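Local structure of Alpha/beta hydrolase (Streptomyces albidoflavus, 6KSU) at residues A[324-329]-A[333-338]; A[346-351]-A[357-362]. The protein probably cyclises a non-ribosomal peptide by heterochiral macrolactamization, using a domain of the penicillin-binding protein and beta-lactamase family. All coordinates share one frame; numbering follows the deposited sequence.

In the fold
Contacts 1 and 2 are both buried and follow each other along the chain. Their centres lie about 9 Å apart, and contact 1 is nearer the centre of the chain. Contact 1 pairs two strands inside the antiparallel sheet of the beta-lactamase-like domain. Contact 2 lays helix 355-365 against the next strand, 344-350. The two meet on the sheet, where Asn335 O and Leu348 N lie 2.8 Å apart, a probable hydrogen bond. Their chemistry differs. Contact 1 is polar, with backbone bonds and a buried arginine held by a carboxylate. Contact 2 is apolar, made by leucines and one tryptophan. That tryptophan also packs on Asn335 and Arg337, so one face of strand 332-339 takes part in both.

Contact 1: residues A[324-329]-A[333-338]; sequences GHDGAV and SCNLRI
Asp326 and Arg337 both hold CG anti to their own carbonyl carbon, with chi1 of -66° and -67°. The arginine chain then bends at chi2, which brings the edge of its guanidinium to strand 324-329. Its NH1 and NH2 both grip one oxygen, Asp326 OD1, at 3.0 Å from NH1 in a salt bridge. Asp326 OD1 lies in the guanidinium plane and turns its syn lone pair to Arg337 NH2. Asn335 ND2 donates to the same Asp326 OD1 at 2.7 Å, but from above the carboxylate plane. Three N-H groups thus hold this one oxygen.

The strands form a beta hairpin of the beta-lactamase-like sheet. His325 and Leu336 are a hydrogen-bonded pair, with Leu336 N to His325 O at 3.1 Å and His325 N to Leu336 O at 3.2 Å. Leu336 O also accepts from Arg337 NH1 at 2.8 Å, and the two donors reach it from opposite faces of its plane. Gly324 brings its CA to 3.2 Å from Leu336 O in a CA-H...O contact. Further along, Cys334 N bonds Gly327 O at 2.8 Å.

The His325 side chain leaves on the other face of the sheet. Its ND1 donates to Asp326 O at 3.0 Å, within the ring plane, which restrains the rotation of the ring. There it touches Lys86, probably of an SxxK motif with Ser83 as in penicillin-binding proteins, and Tyr174, probably of the (S/Y)xN-like element.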
ATOM      1  N   GLY A 324       4.961  -7.324  -3.075  1.00 19.24           N
ATOM      2  CA  GLY A 324       5.034  -6.634  -1.811  1.00 23.33           C
ATOM      3  C   GLY A 324       3.966  -5.583  -1.623  1.00 24.00           C
ATOM      4  O   GLY A 324       2.827  -5.748  -2.070  1.00 21.73           O
ATOM      5  N   HIS A 325       4.331  -4.497  -0.954  1.00 21.88           N
ATOM      6  CA  HIS A 325       3.408  -3.423  -0.622  1.00 20.36           C
ATOM      7  C   HIS A 325       4.244  -2.250  -0.151  1.00 24.90           C
ATOM      8  O   HIS A 325       5.363  -2.427   0.335  1.00 21.57           O
ATOM      9  CB  HIS A 325       2.416  -3.845   0.470  1.00 18.83           C
ATOM     10  CG  HIS A 325       1.053  -3.260   0.301  1.00 22.44           C
ATOM     11  ND1 HIS A 325       0.788  -1.923   0.509  1.00 19.38           N
ATOM     12  CD2 HIS A 325      -0.130  -3.833  -0.043  1.00 21.49           C
ATOM     13  CE1 HIS A 325      -0.499  -1.695   0.301  1.00 19.45           C
ATOM     14  NE2 HIS A 325      -1.079  -2.836  -0.038  1.00 19.01           N
ATOM     15  N   ASP A 326       3.686  -1.054  -0.303  1.00 22.12           N
ATOM     16  CA  ASP A 326       4.325   0.177   0.109  1.00 19.10           C
ATOM     17  C   ASP A 326       3.419   0.893   1.095  1.00 20.71           C
ATOM     18  O   ASP A 326       2.227   0.605   1.216  1.00 17.03           O
ATOM     19  CB  ASP A 326       4.604   1.123  -1.084  1.00 24.67           C
ATOM     20  CG  ASP A 326       5.631   0.573  -2.049  1.00 26.42           C
ATOM     21  OD1 ASP A 326       6.521  -0.213  -1.631  1.00 27.78           O
ATOM     22  OD2 ASP A 326       5.527   0.927  -3.239  1.00 31.43           O
ATOM     23  N   GLY A 327       4.002   1.836   1.802  1.00 16.83           N
ATOM     24  CA  GLY A 327       3.233   2.625   2.734  1.00 21.12           C
ATOM     25  C   GLY A 327       4.032   3.790   3.257  1.00 23.41           C
ATOM     26  O   GLY A 327       5.272   3.748   3.274  1.00 16.46           O
ATOM     27  N   ALA A 328       3.315   4.837   3.673  1.00 24.53           N
ATOM     28  CA  ALA A 328       3.921   6.019   4.280  1.00 23.27           C
ATOM     29  C   ALA A 328       2.870   6.750   5.105  1.00 23.42           C
ATOM     30  O   ALA A 328       1.793   7.076   4.602  1.00 30.12           O
ATOM     31  CB  ALA A 328       4.511   6.946   3.206  1.00 22.90           C
ATOM     32  N   VAL A 329       3.167   7.009   6.366  1.00 28.75           N
ATOM     33  CA  VAL A 329       2.328   7.858   7.197  1.00 28.06           C
ATOM     34  C   VAL A 329       3.229   8.967   7.720  1.00 26.87           C
ATOM     35  O   VAL A 329       4.311   8.695   8.267  1.00 28.19           O
ATOM     36  CB  VAL A 329       1.649   7.086   8.357  1.00 24.87           C
ATOM     37  CG1 VAL A 329       1.102   5.776   7.908  1.00 27.22           C
ATOM     38  CG2 VAL A 329       2.555   6.826   9.480  1.00 27.58           C
ATOM     39  N   SER A 333       8.068   5.898   6.215  1.00 27.93           N
ATOM     40  CA  SER A 333       7.780   5.071   5.059  1.00 21.06           C
ATOM     41  C   SER A 333       8.068   3.632   5.439  1.00 25.79           C
ATOM     42  O   SER A 333       8.774   3.352   6.425  1.00 15.63           O
ATOM     43  CB  SER A 333       8.619   5.455   3.827  1.00 22.28           C
ATOM     44  OG  SER A 333      10.004   5.352   4.108  1.00 26.83           O
ATOM     45  N   CYS A 334       7.541   2.726   4.615  1.00 21.57           N
ATOM     46  CA  CYS A 334       7.667   1.297   4.866  1.00 22.91           C
ATOM     47  C   CYS A 334       7.506   0.536   3.556  1.00 18.09           C
ATOM     48  O   CYS A 334       6.540   0.761   2.837  1.00 17.43           O
ATOM     49  CB  CYS A 334       6.612   0.885   5.886  1.00 20.53           C
ATOM     50  SG  CYS A 334       6.456  -0.836   6.099  1.00 24.18           S
ATOM     51  N   ASN A 335       8.437  -0.372   3.256  1.00 20.12           N
ATOM     52  CA  ASN A 335       8.410  -1.141   2.018  1.00 21.10           C
ATOM     53  C   ASN A 335       8.708  -2.599   2.315  1.00 22.46           C
ATOM     54  O   ASN A 335       9.642  -2.896   3.052  1.00 20.80           O
ATOM     55  CB  ASN A 335       9.439  -0.663   0.980  1.00 24.52           C
ATOM     56  CG  ASN A 335       9.298   0.801   0.645  1.00 26.86           C
ATOM     57  OD1 ASN A 335       9.885   1.665   1.311  1.00 25.05           O
ATOM     58  ND2 ASN A 335       8.508   1.091  -0.391  1.00 19.85           N
ATOM     59  N   LEU A 336       7.927  -3.494   1.701  1.00 20.19           N
ATOM     60  CA  LEU A 336       8.075  -4.935   1.821  1.00 23.25           C
ATOM     61  C   LEU A 336       8.189  -5.545   0.432  1.00 23.18           C
ATOM     62  O   LEU A 336       7.480  -5.136  -0.497  1.00 22.17           O
ATOM     63  CB  LEU A 336       6.881  -5.564   2.566  1.00 22.45           C
ATOM     64  CG  LEU A 336       6.770  -7.090   2.482  1.00 22.25           C
ATOM     65  CD1 LEU A 336       7.962  -7.762   3.158  1.00 22.00           C
ATOM     66  CD2 LEU A 336       5.491  -7.536   3.128  1.00 19.65           C
ATOM     67  N   ARG A 337       9.072  -6.538   0.291  1.00 20.12           N
ATOM     68  CA  ARG A 337       9.286  -7.178  -1.003  1.00 23.04           C
ATOM     69  C   ARG A 337       9.591  -8.647  -0.797  1.00 24.83           C
ATOM     70  O   ARG A 337      10.438  -8.994   0.034  1.00 20.97           O
ATOM     71  CB  ARG A 337      10.432  -6.521  -1.786  1.00 19.79           C
ATOM     72  CG  ARG A 337      10.152  -5.108  -2.221  1.00 23.28           C
ATOM     73  CD  ARG A 337       9.058  -5.036  -3.306  1.00 20.47           C
ATOM     74  NE  ARG A 337       8.935  -3.691  -3.859  1.00 20.51           N
ATOM     75  CZ  ARG A 337       8.256  -2.699  -3.282  1.00 24.67           C
ATOM     76  NH1 ARG A 337       7.608  -2.909  -2.140  1.00 22.18           N
ATOM     77  NH2 ARG A 337       8.189  -1.500  -3.859  1.00 24.33           N
ATOM     78  N   ILE A 338       8.928  -9.498  -1.583  1.00 22.30           N
ATOM     79  CA  ILE A 338       8.998 -10.952  -1.438  1.00 22.14           C
ATOM     80  C   ILE A 338       9.270 -11.567  -2.802  1.00 25.11           C
ATOM     81  O   ILE A 338       8.598 -11.230  -3.782  1.00 24.89           O
ATOM     82  CB  ILE A 338       7.685 -11.522  -0.883  1.00 19.84           C
ATOM     83  CG1 ILE A 338       7.298 -10.862   0.441  1.00 17.17           C
ATOM     84  CG2 ILE A 338       7.760 -13.010  -0.788  1.00 19.39           C
ATOM     85  CD1 ILE A 338       5.880 -11.118   0.833  1.00 20.20           C
TER

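Contact 2: residues A[346-351]-A[357-362]; sequences LALTAN and KLWEAL
Strand 346-350 and helix 357-362 run roughly antiparallel, at 149°, with their axes 9.7 Å apart at the closest. The closest CA atoms are those of Leu348 and Trp359, 7.4 Å apart. Side chains fill the gap between strand and helix, and no hydrogen bond crosses it.

Leu348 sits at the centre. Its CG is anti to the backbone N (chi1 175°), and both methyls reach the helix. CD2 comes to the edge of the Trp359 indole, 3.5 Å from Trp359 CE3. The Leu348 and Trp359 side chains slide past each other in opposite directions. Leu348 CB lies out of the ring plane, 4.0 Å from Trp359 CE3. The same Leu348 CD2 meets Leu362 CD2 tip to tip at 3.7 Å. Leu348 CD1 lies across from Leu358, 4.1 Å from Leu358 CD2. One leucine is therefore set among three side chains from little more than one turn of helix.

Leu346 adds a second point of contact with the indole. Its CD1 lies in the ring plane, 3.5 Å from Trp359 CH2. The tryptophan is thus met along its benzo edge by both leucines.

This joins helix 355-365 to one face of the antiparallel sheet of the beta-lactamase-like fold. Helix 23-41 packs alongside, with Phe35 on Leu348 and Leu38 on both Leu358 and Leu362. Strand 344-350 lies between strands 46-53 and 332-339, and Trp359 reaches over to Asn335 and Arg337 of the latter.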
ATOM      1  N   LEU A 346      12.571  -8.929   2.079  1.00 24.52           N
ATOM      2  CA  LEU A 346      13.275  -7.811   2.677  1.00 22.04           C
ATOM      3  C   LEU A 346      12.273  -6.703   2.946  1.00 20.55           C
ATOM      4  O   LEU A 346      11.328  -6.490   2.181  1.00 23.74           O
ATOM      5  CB  LEU A 346      14.417  -7.303   1.796  1.00 23.46           C
ATOM      6  CG  LEU A 346      14.233  -6.656   0.419  1.00 27.42           C
ATOM      7  CD1 LEU A 346      13.843  -5.242   0.527  1.00 23.05           C
ATOM      8  CD2 LEU A 346      15.570  -6.684  -0.265  1.00 33.01           C
ATOM      9  N   ALA A 347      12.470  -6.024   4.048  1.00 14.92           N
ATOM     10  CA  ALA A 347      11.566  -4.987   4.495  1.00 15.38           C
ATOM     11  C   ALA A 347      12.409  -3.818   4.934  1.00 22.00           C
ATOM     12  O   ALA A 347      13.510  -4.004   5.462  1.00 17.32           O
ATOM     13  CB  ALA A 347      10.677  -5.448   5.643  1.00 16.94           C
ATOM     14  N   LEU A 348      11.904  -2.616   4.686  1.00 17.01           N
ATOM     15  CA  LEU A 348      12.600  -1.403   5.080  1.00 19.23           C
ATOM     16  C   LEU A 348      11.605  -0.535   5.822  1.00 20.55           C
ATOM     17  O   LEU A 348      10.486  -0.328   5.329  1.00 14.92           O
ATOM     18  CB  LEU A 348      13.165  -0.674   3.850  1.00 19.56           C
ATOM     19  CG  LEU A 348      13.821   0.676   4.077  1.00 17.66           C
ATOM     20  CD1 LEU A 348      15.109   0.492   4.807  1.00 16.21           C
ATOM     21  CD2 LEU A 348      14.013   1.430   2.769  1.00 22.28           C
ATOM     22  N   THR A 349      11.978  -0.075   7.023  1.00 14.87           N
ATOM     23  CA  THR A 349      11.227   0.984   7.688  1.00 15.32           C
ATOM     24  C   THR A 349      12.124   2.206   7.830  1.00 22.43           C
ATOM     25  O   THR A 349      13.337   2.081   8.018  1.00 17.10           O
ATOM     26  CB  THR A 349      10.653   0.558   9.048  1.00 16.98           C
ATOM     27  OG1 THR A 349      11.685   0.123   9.961  1.00 16.94           O
ATOM     28  CG2 THR A 349       9.618  -0.559   8.862  1.00 19.91           C
ATOM     29  N   ALA A 350      11.530   3.388   7.676  1.00 18.22           N
ATOM     30  CA  ALA A 350      12.267   4.627   7.836  1.00 22.32           C
ATOM     31  C   ALA A 350      11.328   5.632   8.470  1.00 23.74           C
ATOM     32  O   ALA A 350      10.115   5.577   8.265  1.00 27.90           O
ATOM     33  CB  ALA A 350      12.834   5.139   6.505  1.00 17.84           C
ATOM     34  N   ASN A 351      11.893   6.536   9.261  1.00 22.22           N
ATOM     35  CA  ASN A 351      11.079   7.476  10.009  1.00 22.98           C
ATOM     36  C   ASN A 351      11.447   8.927   9.688  1.00 24.87           C
ATOM     37  O   ASN A 351      11.293   9.806  10.535  1.00 21.59           O
ATOM     38  CB  ASN A 351      11.140   7.186  11.520  1.00 20.11           C
ATOM     39  CG  ASN A 351      12.493   7.546  12.181  1.00 24.29           C
ATOM     40  OD1 ASN A 351      13.546   7.531  11.544  1.00 28.48           O
ATOM     41  ND2 ASN A 351      12.455   7.837  13.484  1.00 20.80           N
ATOM     42  N   LYS A 357      13.259   8.117  -0.841  1.00 23.67           N
ATOM     43  CA  LYS A 357      14.455   8.148  -1.673  1.00 25.17           C
ATOM     44  C   LYS A 357      15.472   7.115  -1.210  1.00 28.47           C
ATOM     45  O   LYS A 357      16.200   6.554  -2.033  1.00 33.21           O
ATOM     46  CB  LYS A 357      15.043   9.568  -1.701  1.00 31.38           C
ATOM     47  CG  LYS A 357      16.224   9.759  -2.648  1.00 38.64           C
ATOM     48  CD  LYS A 357      15.995   9.182  -4.060  1.00 44.95           C
ATOM     49  CE  LYS A 357      17.212   8.313  -4.484  1.00 45.37           C
ATOM     50  NZ  LYS A 357      17.050   7.419  -5.674  1.00 51.68           N
ATOM     51  N   LEU A 358      15.498   6.810   0.089  1.00 28.95           N
ATOM     52  CA  LEU A 358      16.326   5.707   0.574  1.00 34.54           C
ATOM     53  C   LEU A 358      15.864   4.376  -0.010  1.00 26.34           C
ATOM     54  O   LEU A 358      16.686   3.521  -0.380  1.00 26.23           O
ATOM     55  CB  LEU A 358      16.296   5.654   2.109  1.00 25.35           C
ATOM     56  CG  LEU A 358      17.104   4.513   2.721  1.00 20.22           C
ATOM     57  CD1 LEU A 358      18.572   4.836   2.712  1.00 27.69           C
ATOM     58  CD2 LEU A 358      16.676   4.196   4.145  1.00 24.39           C
ATOM     59  N   TRP A 359      14.554   4.165  -0.085  1.00 23.46           N
ATOM     60  CA  TRP A 359      14.071   2.940  -0.717  1.00 25.97           C
ATOM     61  C   TRP A 359      14.511   2.879  -2.175  1.00 27.44           C
ATOM     62  O   TRP A 359      15.034   1.856  -2.635  1.00 22.28           O
ATOM     63  CB  TRP A 359      12.553   2.836  -0.614  1.00 24.10           C
ATOM     64  CG  TRP A 359      11.997   1.633  -1.352  1.00 23.21           C
ATOM     65  CD1 TRP A 359      11.143   1.642  -2.426  1.00 24.42           C
ATOM     66  CD2 TRP A 359      12.264   0.255  -1.068  1.00 25.15           C
ATOM     67  NE1 TRP A 359      10.863   0.356  -2.822  1.00 23.10           N
ATOM     68  CE2 TRP A 359      11.532  -0.514  -2.000  1.00 26.50           C
ATOM     69  CE3 TRP A 359      13.038  -0.406  -0.106  1.00 24.73           C
ATOM     70  CZ2 TRP A 359      11.556  -1.901  -1.999  1.00 22.20           C
ATOM     71  CZ3 TRP A 359      13.062  -1.780  -0.106  1.00 24.29           C
ATOM     72  CH2 TRP A 359      12.324  -2.518  -1.055  1.00 25.45           C
ATOM     73  N   GLU A 360      14.327   3.984  -2.908  1.00 28.12           N
ATOM     74  CA  GLU A 360      14.703   4.022  -4.321  1.00 30.88           C
ATOM     75  C   GLU A 360      16.196   3.747  -4.501  1.00 28.54           C
ATOM     76  O   GLU A 360      16.588   2.878  -5.290  1.00 32.14           O
ATOM     77  CB  GLU A 360      14.299   5.369  -4.921  1.00 33.00           C
ATOM     78  CG  GLU A 360      14.611   5.543  -6.394  1.00 40.11           C
ATOM     79  CD  GLU A 360      14.245   6.937  -6.920  1.00 50.78           C
ATOM     80  OE1 GLU A 360      13.484   7.669  -6.242  1.00 51.79           O
ATOM     81  OE2 GLU A 360      14.735   7.301  -8.011  1.00 55.62           O
ATOM     82  N   ALA A 361      17.041   4.446  -3.743  1.00 23.89           N
ATOM     83  CA  ALA A 361      18.482   4.225  -3.835  1.00 28.31           C
ATOM     84  C   ALA A 361      18.862   2.803  -3.432  1.00 30.15           C
ATOM     85  O   ALA A 361      19.772   2.207  -4.018  1.00 32.07           O
ATOM     86  CB  ALA A 361      19.216   5.250  -2.968  1.00 29.30           C
ATOM     87  N   LEU A 362      18.167   2.244  -2.439  1.00 27.90           N
ATOM     88  CA  LEU A 362      18.374   0.847  -2.068  1.00 30.13           C
ATOM     89  C   LEU A 362      18.029  -0.091  -3.222  1.00 32.71           C
ATOM     90  O   LEU A 362      18.742  -1.065  -3.482  1.00 33.37           O
ATOM     91  CB  LEU A 362      17.529   0.526  -0.832  1.00 30.36           C
ATOM     92  CG  LEU A 362      18.076  -0.267   0.360  1.00 35.24           C
ATOM     93  CD1 LEU A 362      19.544   0.031   0.608  1.00 28.55           C
ATOM     94  CD2 LEU A 362      17.257   0.110   1.571  1.00 30.11           C
TER